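PDB 4OUA: latent form of PPO4 Tyrosinase from Agaricus bisporus var. bisporus H97, which oxidises monophenols and o-diphenols to reactive o-quinones at a pair of copper ions, the first step of melanin synthesis. Local coordinates for residues S47-L52 and S95-I100; K187-N192 and A273-F278; F410-Q415 and I521-R526. All blocks are in the same frame, centred on the assembly; numbering follows the deposited sequence.

Contact 1 (S47-L52 and S95-I100); sequences SSFFQL and SIYEQI. With NA (sodium ion), chain L.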
loop_
_atom_site.group_PDB
_atom_site.type_symbol
_atom_site.label_atom_id
_atom_site.label_comp_id
_atom_site.label_asym_id
_atom_site.label_seq_id
_atom_site.Cartn_x
_atom_site.Cartn_y
_atom_site.Cartn_z
ATOM N N SER B 47 -2.751 -20.425 14.223
ATOM C CA SER B 47 -3.311 -19.187 14.754
ATOM C C SER B 47 -2.240 -18.314 15.399
ATOM O O SER B 47 -2.552 -17.367 16.120
ATOM C CB SER B 47 -4.417 -19.492 15.765
ATOM O OG SER B 47 -3.917 -20.257 16.848
ATOM N N SER B 48 -0.977 -18.638 15.141
ATOM C CA SER B 48 0.132 -17.844 15.656
ATOM C C SER B 48 0.456 -16.693 14.715
ATOM O O SER B 48 0.034 -16.687 13.558
ATOM C CB SER B 48 1.374 -18.711 15.856
ATOM O OG SER B 48 1.972 -19.030 14.612
ATOM N N PHE B 49 1.210 -15.721 15.214
ATOM C CA PHE B 49 1.612 -14.579 14.403
ATOM C C PHE B 49 2.506 -15.020 13.249
ATOM O O PHE B 49 2.387 -14.517 12.132
ATOM C CB PHE B 49 2.335 -13.539 15.261
ATOM C CG PHE B 49 2.783 -12.330 14.495
ATOM C CD1 PHE B 49 4.047 -12.280 13.932
ATOM C CD2 PHE B 49 1.944 -11.241 14.343
ATOM C CE1 PHE B 49 4.462 -11.168 13.230
ATOM C CE2 PHE B 49 2.355 -10.127 13.641
ATOM C CZ PHE B 49 3.615 -10.090 13.084
ATOM N N PHE B 50 3.397 -15.966 13.528
ATOM C CA PHE B 50 4.330 -16.464 12.526
ATOM C C PHE B 50 3.607 -17.096 11.341
ATOM O O PHE B 50 3.901 -16.783 10.189
ATOM C CB PHE B 50 5.290 -17.480 13.149
ATOM C CG PHE B 50 6.236 -18.099 12.164
ATOM C CD1 PHE B 50 5.913 -19.284 11.522
ATOM C CD2 PHE B 50 7.449 -17.495 11.876
ATOM C CE1 PHE B 50 6.780 -19.855 10.615
ATOM C CE2 PHE B 50 8.323 -18.063 10.969
ATOM C CZ PHE B 50 7.987 -19.244 10.337
ATOM N N GLN B 51 2.661 -17.986 11.630
ATOM C CA GLN B 51 1.925 -18.692 10.587
ATOM C C GLN B 51 1.039 -17.757 9.767
ATOM O O GLN B 51 0.959 -17.887 8.545
ATOM C CB GLN B 51 1.079 -19.812 11.196
ATOM C CG GLN B 51 1.882 -21.027 11.628
ATOM C CD GLN B 51 2.541 -21.735 10.459
ATOM O OE1 GLN B 51 2.249 -21.447 9.300
ATOM N NE2 GLN B 51 3.435 -22.669 10.760
ATOM N N LEU B 52 0.370 -16.823 10.437
ATOM C CA LEU B 52 -0.453 -15.837 9.744
ATOM C C LEU B 52 0.409 -14.986 8.818
ATOM O O LEU B 52 0.033 -14.709 7.679
ATOM C CB LEU B 52 -1.198 -14.946 10.738
ATOM C CG LEU B 52 -2.236 -15.615 11.641
ATOM C CD1 LEU B 52 -2.892 -14.587 12.550
ATOM C CD2 LEU B 52 -3.284 -16.350 10.820
ATOM N N SER B 95 -8.638 -9.782 7.225
ATOM C CA SER B 95 -9.771 -10.234 8.025
ATOM C C SER B 95 -9.408 -11.419 8.912
ATOM O O SER B 95 -9.777 -11.453 10.086
ATOM C CB SER B 95 -10.950 -10.601 7.122
ATOM O OG SER B 95 -11.424 -9.465 6.420
ATOM N N ILE B 96 -8.691 -12.390 8.354
ATOM C CA ILE B 96 -8.291 -13.562 9.125
ATOM C C ILE B 96 -7.352 -13.166 10.262
ATOM O O ILE B 96 -7.437 -13.705 11.364
ATOM C CB ILE B 96 -7.607 -14.622 8.243
ATOM C CG1 ILE B 96 -7.065 -15.760 9.109
ATOM C CG2 ILE B 96 -6.486 -14.001 7.434
ATOM C CD1 ILE B 96 -8.113 -16.424 9.976
ATOM N N TYR B 97 -6.464 -12.217 9.988
ATOM C CA TYR B 97 -5.557 -11.692 11.002
ATOM C C TYR B 97 -6.350 -10.936 12.058
ATOM O O TYR B 97 -6.170 -11.142 13.256
ATOM C CB TYR B 97 -4.506 -10.784 10.358
ATOM C CG TYR B 97 -3.506 -10.179 11.316
ATOM C CD1 TYR B 97 -2.363 -10.873 11.688
ATOM C CD2 TYR B 97 -3.692 -8.903 11.830
ATOM C CE1 TYR B 97 -1.437 -10.318 12.557
ATOM C CE2 TYR B 97 -2.773 -8.338 12.698
ATOM C CZ TYR B 97 -1.647 -9.051 13.057
ATOM O OH TYR B 97 -0.730 -8.495 13.922
ATOM N N GLU B 98 -7.238 -10.062 11.595
ATOM C CA GLU B 98 -8.132 -9.317 12.471
ATOM C C GLU B 98 -9.003 -10.271 13.283
ATOM O O GLU B 98 -9.289 -10.027 14.454
ATOM C CB GLU B 98 -9.002 -8.368 11.644
ATOM C CG GLU B 98 -9.838 -7.397 12.451
ATOM C CD GLU B 98 -10.730 -6.542 11.572
ATOM O OE1 GLU B 98 -11.090 -6.999 10.464
ATOM O OE2 GLU B 98 -11.067 -5.412 11.985
ATOM N N GLN B 99 -9.415 -11.362 12.647
ATOM C CA GLN B 99 -10.234 -12.382 13.291
ATOM C C GLN B 99 -9.477 -13.089 14.411
ATOM O O GLN B 99 -10.012 -13.289 15.501
ATOM C CB GLN B 99 -10.715 -13.403 12.256
ATOM C CG GLN B 99 -11.281 -14.687 12.846
ATOM C CD GLN B 99 -11.583 -15.733 11.786
ATOM O OE1 GLN B 99 -12.089 -15.415 10.710
ATOM N NE2 GLN B 99 -11.265 -16.985 12.084
ATOM N N ILE B 100 -8.234 -13.468 14.137
ATOM C CA ILE B 100 -7.422 -14.189 15.113
ATOM C C ILE B 100 -6.927 -13.267 16.220
ATOM O O ILE B 100 -6.771 -13.686 17.366
ATOM C CB ILE B 100 -6.214 -14.869 14.447
ATOM C CG1 ILE B 100 -6.691 -15.893 13.419
ATOM C CG2 ILE B 100 -5.345 -15.548 15.488
ATOM C CD1 ILE B 100 -7.614 -16.942 13.998
HETATM NA NA NA L . -12.930 -8.563 9.814
#

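Contact 2 (K187-N192 and A273-F278); sequences KTTVRN and AFDPIF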
loop_
_atom_site.group_PDB
_atom_site.type_symbol
_atom_site.label_atom_id
_atom_site.label_comp_id
_atom_site.label_asym_id
_atom_site.label_seq_id
_atom_site.Cartn_x
_atom_site.Cartn_y
_atom_site.Cartn_z
ATOM N N LYS B 187 17.548 -12.193 14.059
ATOM C CA LYS B 187 16.651 -12.729 15.077
ATOM C C LYS B 187 15.339 -11.950 15.097
ATOM O O LYS B 187 14.323 -12.420 15.613
ATOM C CB LYS B 187 17.314 -12.680 16.458
ATOM C CG LYS B 187 18.750 -13.196 16.494
ATOM C CD LYS B 187 19.408 -12.878 17.833
ATOM C CE LYS B 187 20.930 -12.995 17.770
ATOM N NZ LYS B 187 21.404 -14.400 17.624
ATOM N N THR B 188 15.373 -10.752 14.523
ATOM C CA THR B 188 14.230 -9.853 14.542
ATOM C C THR B 188 14.042 -9.158 13.200
ATOM O O THR B 188 15.012 -8.891 12.490
ATOM C CB THR B 188 14.388 -8.783 15.635
ATOM O OG1 THR B 188 14.499 -9.419 16.915
ATOM C CG2 THR B 188 13.197 -7.846 15.639
ATOM N N THR B 189 12.792 -8.869 12.856
ATOM C CA THR B 189 12.495 -8.090 11.661
ATOM C C THR B 189 13.096 -6.695 11.798
ATOM O O THR B 189 12.904 -6.026 12.812
ATOM C CB THR B 189 10.979 -7.985 11.412
ATOM O OG1 THR B 189 10.352 -7.341 12.529
ATOM C CG2 THR B 189 10.374 -9.369 11.225
ATOM N N VAL B 190 13.830 -6.264 10.778
ATOM C CA VAL B 190 14.535 -4.989 10.832
ATOM C C VAL B 190 13.943 -3.968 9.867
ATOM O O VAL B 190 13.500 -4.317 8.775
ATOM C CB VAL B 190 16.033 -5.166 10.519
ATOM C CG1 VAL B 190 16.731 -3.815 10.473
ATOM C CG2 VAL B 190 16.684 -6.074 11.553
ATOM N N ARG B 191 13.942 -2.705 10.280
ATOM C CA ARG B 191 13.402 -1.627 9.462
ATOM C C ARG B 191 14.489 -0.646 9.029
ATOM O O ARG B 191 15.260 -0.162 9.859
ATOM C CB ARG B 191 12.305 -0.879 10.222
ATOM C CG ARG B 191 11.115 -1.741 10.608
ATOM C CD ARG B 191 10.122 -0.956 11.449
ATOM N NE ARG B 191 8.936 -1.743 11.770
ATOM C CZ ARG B 191 7.940 -1.310 12.538
ATOM N NH1 ARG B 191 7.987 -0.095 13.067
ATOM N NH2 ARG B 191 6.897 -2.093 12.775
ATOM N N ASN B 192 14.542 -0.358 7.731
ATOM C CA ASN B 192 15.474 0.628 7.192
ATOM C C ASN B 192 16.924 0.357 7.605
ATOM O O ASN B 192 17.596 1.244 8.131
ATOM C CB ASN B 192 15.058 2.032 7.640
ATOM C CG ASN B 192 15.633 3.124 6.759
ATOM O OD1 ASN B 192 15.803 2.942 5.555
ATOM N ND2 ASN B 192 15.934 4.270 7.360
ATOM N N ALA B 273 5.542 -9.621 5.714
ATOM C CA ALA B 273 4.385 -9.818 6.581
ATOM C C ALA B 273 4.787 -9.997 8.042
ATOM O O ALA B 273 3.963 -9.839 8.943
ATOM C CB ALA B 273 3.573 -11.015 6.110
ATOM N N PHE B 274 6.054 -10.325 8.274
ATOM C CA PHE B 274 6.529 -10.601 9.624
ATOM C C PHE B 274 6.700 -9.325 10.443
ATOM O O PHE B 274 6.654 -9.360 11.673
ATOM C CB PHE B 274 7.842 -11.382 9.580
ATOM C CG PHE B 274 7.693 -12.780 9.050
ATOM C CD1 PHE B 274 7.104 -13.766 9.823
ATOM C CD2 PHE B 274 8.139 -13.108 7.782
ATOM C CE1 PHE B 274 6.961 -15.051 9.342
ATOM C CE2 PHE B 274 8.000 -14.395 7.295
ATOM C CZ PHE B 274 7.411 -15.367 8.076
ATOM N N ASP B 275 6.898 -8.201 9.763
ATOM C CA ASP B 275 6.918 -6.910 10.439
ATOM C C ASP B 275 5.488 -6.512 10.777
ATOM O O ASP B 275 4.666 -6.343 9.881
ATOM C CB ASP B 275 7.588 -5.842 9.568
ATOM C CG ASP B 275 7.811 -4.532 10.310
ATOM O OD1 ASP B 275 6.928 -4.114 11.086
ATOM O OD2 ASP B 275 8.877 -3.914 10.113
ATOM N N PRO B 276 5.191 -6.362 12.076
ATOM C CA PRO B 276 3.850 -6.044 12.583
ATOM C C PRO B 276 3.211 -4.836 11.902
ATOM O O PRO B 276 1.986 -4.775 11.795
ATOM C CB PRO B 276 4.100 -5.756 14.065
ATOM C CG PRO B 276 5.302 -6.564 14.397
ATOM C CD PRO B 276 6.167 -6.519 13.168
ATOM N N ILE B 277 4.028 -3.895 11.442
ATOM C CA ILE B 277 3.513 -2.686 10.803
ATOM C C ILE B 277 2.899 -3.010 9.443
ATOM O O ILE B 277 2.235 -2.171 8.833
ATOM C CB ILE B 277 4.618 -1.625 10.628
ATOM C CG1 ILE B 277 4.006 -0.230 10.494
ATOM C CG2 ILE B 277 5.497 -1.960 9.433
ATOM C CD1 ILE B 277 5.026 0.883 10.488
ATOM N N PHE B 278 3.131 -4.234 8.983
ATOM C CA PHE B 278 2.571 -4.741 7.735
ATOM C C PHE B 278 1.051 -4.604 7.697
ATOM O O PHE B 278 0.484 -4.177 6.693
ATOM C CB PHE B 278 2.979 -6.208 7.554
ATOM C CG PHE B 278 2.453 -6.852 6.302
ATOM C CD1 PHE B 278 1.218 -7.476 6.294
ATOM C CD2 PHE B 278 3.212 -6.866 5.147
ATOM C CE1 PHE B 278 0.741 -8.081 5.150
ATOM C CE2 PHE B 278 2.739 -7.469 4.001
ATOM C CZ PHE B 278 1.502 -8.079 4.004
#

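Contact 3 (F410-Q415 and I521-R526); sequences FDWTIQ and IRVQGR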
loop_
_atom_site.group_PDB
_atom_site.type_symbol
_atom_site.label_atom_id
_atom_site.label_comp_id
_atom_site.label_asym_id
_atom_site.label_seq_id
_atom_site.Cartn_x
_atom_site.Cartn_y
_atom_site.Cartn_z
ATOM N N PHE B 410 -2.671 20.905 -18.687
ATOM C CA PHE B 410 -2.011 19.627 -18.922
ATOM C C PHE B 410 -1.566 19.006 -17.603
ATOM O O PHE B 410 -0.918 19.662 -16.787
ATOM C CB PHE B 410 -0.811 19.799 -19.854
ATOM C CG PHE B 410 -1.167 19.792 -21.314
ATOM C CD1 PHE B 410 -0.992 18.648 -22.077
ATOM C CD2 PHE B 410 -1.675 20.926 -21.926
ATOM C CE1 PHE B 410 -1.316 18.636 -23.421
ATOM C CE2 PHE B 410 -2.002 20.920 -23.271
ATOM C CZ PHE B 410 -1.822 19.772 -24.019
ATOM N N ASP B 411 -1.924 17.743 -17.397
ATOM C CA ASP B 411 -1.530 17.021 -16.193
ATOM C C ASP B 411 -0.211 16.289 -16.416
ATOM O O ASP B 411 -0.154 15.300 -17.146
ATOM C CB ASP B 411 -2.625 16.036 -15.777
ATOM C CG ASP B 411 -2.331 15.362 -14.454
ATOM O OD1 ASP B 411 -1.719 16.006 -13.576
ATOM O OD2 ASP B 411 -2.713 14.184 -14.291
ATOM N N TRP B 412 0.849 16.780 -15.782
ATOM C CA TRP B 412 2.187 16.243 -16.006
ATOM C C TRP B 412 2.573 15.184 -14.982
ATOM O O TRP B 412 2.440 15.390 -13.776
ATOM C CB TRP B 412 3.219 17.373 -15.993
ATOM C CG TRP B 412 2.942 18.433 -17.012
ATOM C CD1 TRP B 412 2.311 19.626 -16.805
ATOM C CD2 TRP B 412 3.278 18.393 -18.404
ATOM N NE1 TRP B 412 2.239 20.332 -17.980
ATOM C CE2 TRP B 412 2.824 19.597 -18.976
ATOM C CE3 TRP B 412 3.921 17.457 -19.219
ATOM C CZ2 TRP B 412 2.990 19.889 -20.329
ATOM C CZ3 TRP B 412 4.086 17.748 -20.560
ATOM C CH2 TRP B 412 3.623 18.954 -21.102
ATOM N N THR B 413 3.057 14.051 -15.476
ATOM C CA THR B 413 3.509 12.968 -14.617
ATOM C C THR B 413 4.730 12.279 -15.214
ATOM O O THR B 413 4.873 12.203 -16.435
ATOM C CB THR B 413 2.406 11.920 -14.396
ATOM O OG1 THR B 413 2.807 11.012 -13.364
ATOM C CG2 THR B 413 2.151 11.142 -15.676
ATOM N N ILE B 414 5.610 11.781 -14.352
ATOM C CA ILE B 414 6.768 11.027 -14.811
ATOM C C ILE B 414 6.384 9.570 -15.032
ATOM O O ILE B 414 6.264 8.796 -14.082
ATOM C CB ILE B 414 7.937 11.106 -13.816
ATOM C CG1 ILE B 414 8.480 12.533 -13.749
ATOM C CG2 ILE B 414 9.039 10.142 -14.217
ATOM C CD1 ILE B 414 9.687 12.681 -12.857
ATOM N N GLN B 415 6.180 9.207 -16.293
ATOM C CA GLN B 415 5.790 7.852 -16.648
ATOM C C GLN B 415 7.024 6.962 -16.737
ATOM O O GLN B 415 7.977 7.277 -17.447
ATOM C CB GLN B 415 5.020 7.846 -17.970
ATOM C CG GLN B 415 3.891 6.828 -18.043
ATOM C CD GLN B 415 4.386 5.402 -18.193
ATOM O OE1 GLN B 415 5.526 5.164 -18.592
ATOM N NE2 GLN B 415 3.524 4.443 -17.875
ATOM N N ILE B 521 11.752 5.415 -19.149
ATOM C CA ILE B 521 11.186 6.560 -18.445
ATOM C C ILE B 521 10.882 7.699 -19.412
ATOM O O ILE B 521 11.475 7.792 -20.485
ATOM C CB ILE B 521 12.133 7.067 -17.339
ATOM C CG1 ILE B 521 12.577 5.909 -16.444
ATOM C CG2 ILE B 521 11.460 8.151 -16.509
ATOM C CD1 ILE B 521 13.519 6.325 -15.336
ATOM N N ARG B 522 9.950 8.564 -19.024
ATOM C CA ARG B 522 9.555 9.689 -19.857
ATOM C C ARG B 522 8.604 10.609 -19.101
ATOM O O ARG B 522 7.952 10.192 -18.145
ATOM C CB ARG B 522 8.897 9.196 -21.149
ATOM C CG ARG B 522 7.533 8.551 -20.950
ATOM C CD ARG B 522 6.994 7.984 -22.254
ATOM N NE ARG B 522 5.558 7.719 -22.191
ATOM C CZ ARG B 522 5.023 6.561 -21.813
ATOM N NH1 ARG B 522 5.804 5.549 -21.458
ATOM N NH2 ARG B 522 3.703 6.417 -21.789
ATOM N N VAL B 523 8.532 11.864 -19.531
ATOM C CA VAL B 523 7.593 12.816 -18.952
ATOM C C VAL B 523 6.346 12.921 -19.822
ATOM O O VAL B 523 6.397 13.446 -20.933
ATOM C CB VAL B 523 8.226 14.210 -18.791
ATOM C CG1 VAL B 523 7.165 15.234 -18.428
ATOM C CG2 VAL B 523 9.323 14.174 -17.741
ATOM N N GLN B 524 5.226 12.420 -19.312
ATOM C CA GLN B 524 3.988 12.396 -20.083
ATOM C C GLN B 524 2.995 13.455 -19.612
ATOM O O GLN B 524 2.590 13.466 -18.449
ATOM C CB GLN B 524 3.345 11.009 -20.011
ATOM C CG GLN B 524 2.004 10.905 -20.720
ATOM C CD GLN B 524 1.453 9.494 -20.720
ATOM O OE1 GLN B 524 2.207 8.520 -20.762
ATOM N NE2 GLN B 524 0.130 9.373 -20.672
ATOM N N GLY B 525 2.607 14.339 -20.526
ATOM C CA GLY B 525 1.609 15.356 -20.241
ATOM C C GLY B 525 0.252 14.976 -20.803
ATOM O O GLY B 525 0.163 14.337 -21.851
ATOM N N ARG B 526 -0.810 15.372 -20.108
ATOM C CA ARG B 526 -2.164 14.985 -20.493
ATOM C C ARG B 526 -3.128 16.166 -20.525
ATOM O O ARG B 526 -3.252 16.901 -19.545
ATOM C CB ARG B 526 -2.699 13.917 -19.539
ATOM C CG ARG B 526 -2.101 12.538 -19.750
ATOM C CD ARG B 526 -2.646 11.549 -18.737
ATOM N NE ARG B 526 -4.104 11.570 -18.677
ATOM C CZ ARG B 526 -4.896 10.765 -19.381
ATOM N NH1 ARG B 526 -4.370 9.868 -20.205
ATOM N NH2 ARG B 526 -6.214 10.856 -19.260
#

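Contact 1 (S47-L52 and S95-I100)
Ser47 and Ile100 face each other with their CA atoms 6.5 Å apart, and Leu52 and Tyr97 do so at 6.7 Å, so the loop-to-helix start 47-52 lies against one side of helix 86-109 at residues 95-100, and no hydrogen bond passes between them. Leu52 buries more surface in the contact than any other residue. Its two methyls divide the work: CD1 settles between CB of Ile100 and the CD1 corner of the Tyr97 ring, each 3.8 Å away, while CD2 comes to 4.2 Å from CG1 of Ile96. A branched aliphatic residue suits this place because it can touch three neighbours on successive turns of the facing helix. Phe49 and Tyr97 meet edge to edge rather than stacked: Phe49 CE2 is 3.5 Å from Tyr97 OH, which lies in the plane of the Phe49 ring, while Phe49 CD2 lies at the edge of the Tyr97 ring, in its plane. Both rings extend from side chains with CG opposite the backbone N (chi1 180° in each), which swings their far ends nearer to one another, and Leu35 of helix 25-40 touches both. The contact belongs to the di-copper central domain of tyrosinase; helix 86-109 carries the copper ligand His90, and helix 49-54 ends just before another, His56. Ser48 faces away from helix 86-109 and serves as N-cap of the short helix, its OG accepting a nearly straight bond from Gln51 N (3.2 Å, 169°). The chain just before it is packed too, since Ser47 O lies against Ile100 CG2, while Ser47 OG is bonded to Asp45. On the far side of helix 86-109, the extended Glu98 places OE1 2.5 Å from a sodium ion that Leu347 O also binds, and its OE2 forms a salt bridge with Arg15.

Contact 2 (K187-N192 and A273-F278)
Thr189 and Asp275 mark the closest backbone approach, CA to CA 5.8 Å, where the irregular chain 187-192 passes the turn that leads into helix 277-295. The main bond is a side-on salt bridge from Arg191, whose chain is extended from CG to NE. NE donates to Asp275 OD2 (2.7 Å) and NH2 to Asp275 OD1 (2.6 Å), both into syn lone pairs, and the guanidinium and carboxylate planes are only 8° apart. Arginine suits the place because its flat group offers two parallel donors and still has NH1 left to reach Ile143 O. Asp275 OD1 has a second donor: Ile277 N donates to it from the anti side, 22° out of the carboxylate plane (2.9 Å), so the carboxylate is held from two directions. Ile277 also lays CD1 over one face of the guanidinium, 3.8 Å above its plane, an apolar cover for a buried charge. Beside this, the methyl CG2 of Thr189 packs on Phe274 CB (3.6 Å), while its OG1 accepts from Tyr168 N. With Pro276 between Asp275 and Ile277, the bond from Asp275 OD1 to Ile277 N makes an Asx turn, here introducing the helix that carries the copper ligand His282.

Contact 3 (F410-Q415 and I521-R526)
Two neighbouring antiparallel strands, 407-419 and 520-530, meet here as the middle pair of a four-stranded sheet in the C-terminal domain, their short axes at 160°. Thr413 and Gln524 form a hydrogen-bonded pair: Thr413 N donates to Gln524 O (3.1 Å) and Gln524 N to Thr413 O (2.9 Å). Ile414 faces Val523 in the non-hydrogen-bonded pair next to it. On their face of the sheet, Ile414 CG2 meets Ile521 CG2 at 3.9 Å, and the six-membered ring of Trp412 comes obliquely against the backbone at Gly525, which has no side chain to hold the indole off. Trp412 NE1 is bonded to Phe489 O. Beyond the sheet, Pro491 and Val494 of helix 491-500 pack on the indole. The other face carries a row of polar groups. Arg522 CG sits between its backbone N and carbonyl carbon (chi1 69°) and the chain then runs extended to NE, which brings the guanidinium beside Gln415; amide and guanidinium planes stack 27° apart, with Gln415 CG 3.7 Å above the guanidinium plane. Arg522 NE is bonded to Asn547 on the next strand, 538-548, and NH2 gives a weak bond to Gln524 OE1 (2.8 Å). A leucine in place of Arg522 would probably leave Asn547 OD1 without this donor and the Gln415 amide without its flat neighbour, freer to turn. Gln415 is further flanked by Glu473 and Phe475 of strand 471-477.

In the fold
Following the chain from the N terminus, the three contacts close in series, none nested in or crossing another. Contact 1 closes the chain from 52 to 95, which holds His56 and His81 and, early in helix 86-109, His90. Contact 2 then ties the irregular chain before helix 201-210 to the start of helix 277-295, bracketing His250 and His254. These two contacts touch: Phe49 and Phe50 pack on Phe274, so the two form continuous packing within the central domain. Contact 3 comes last and closes a longer excursion between strands 407-419 and 520-530 of the C-terminal domain; its centre lies about 42 Å from that of contact 1, on the opposite side of the chain's centre.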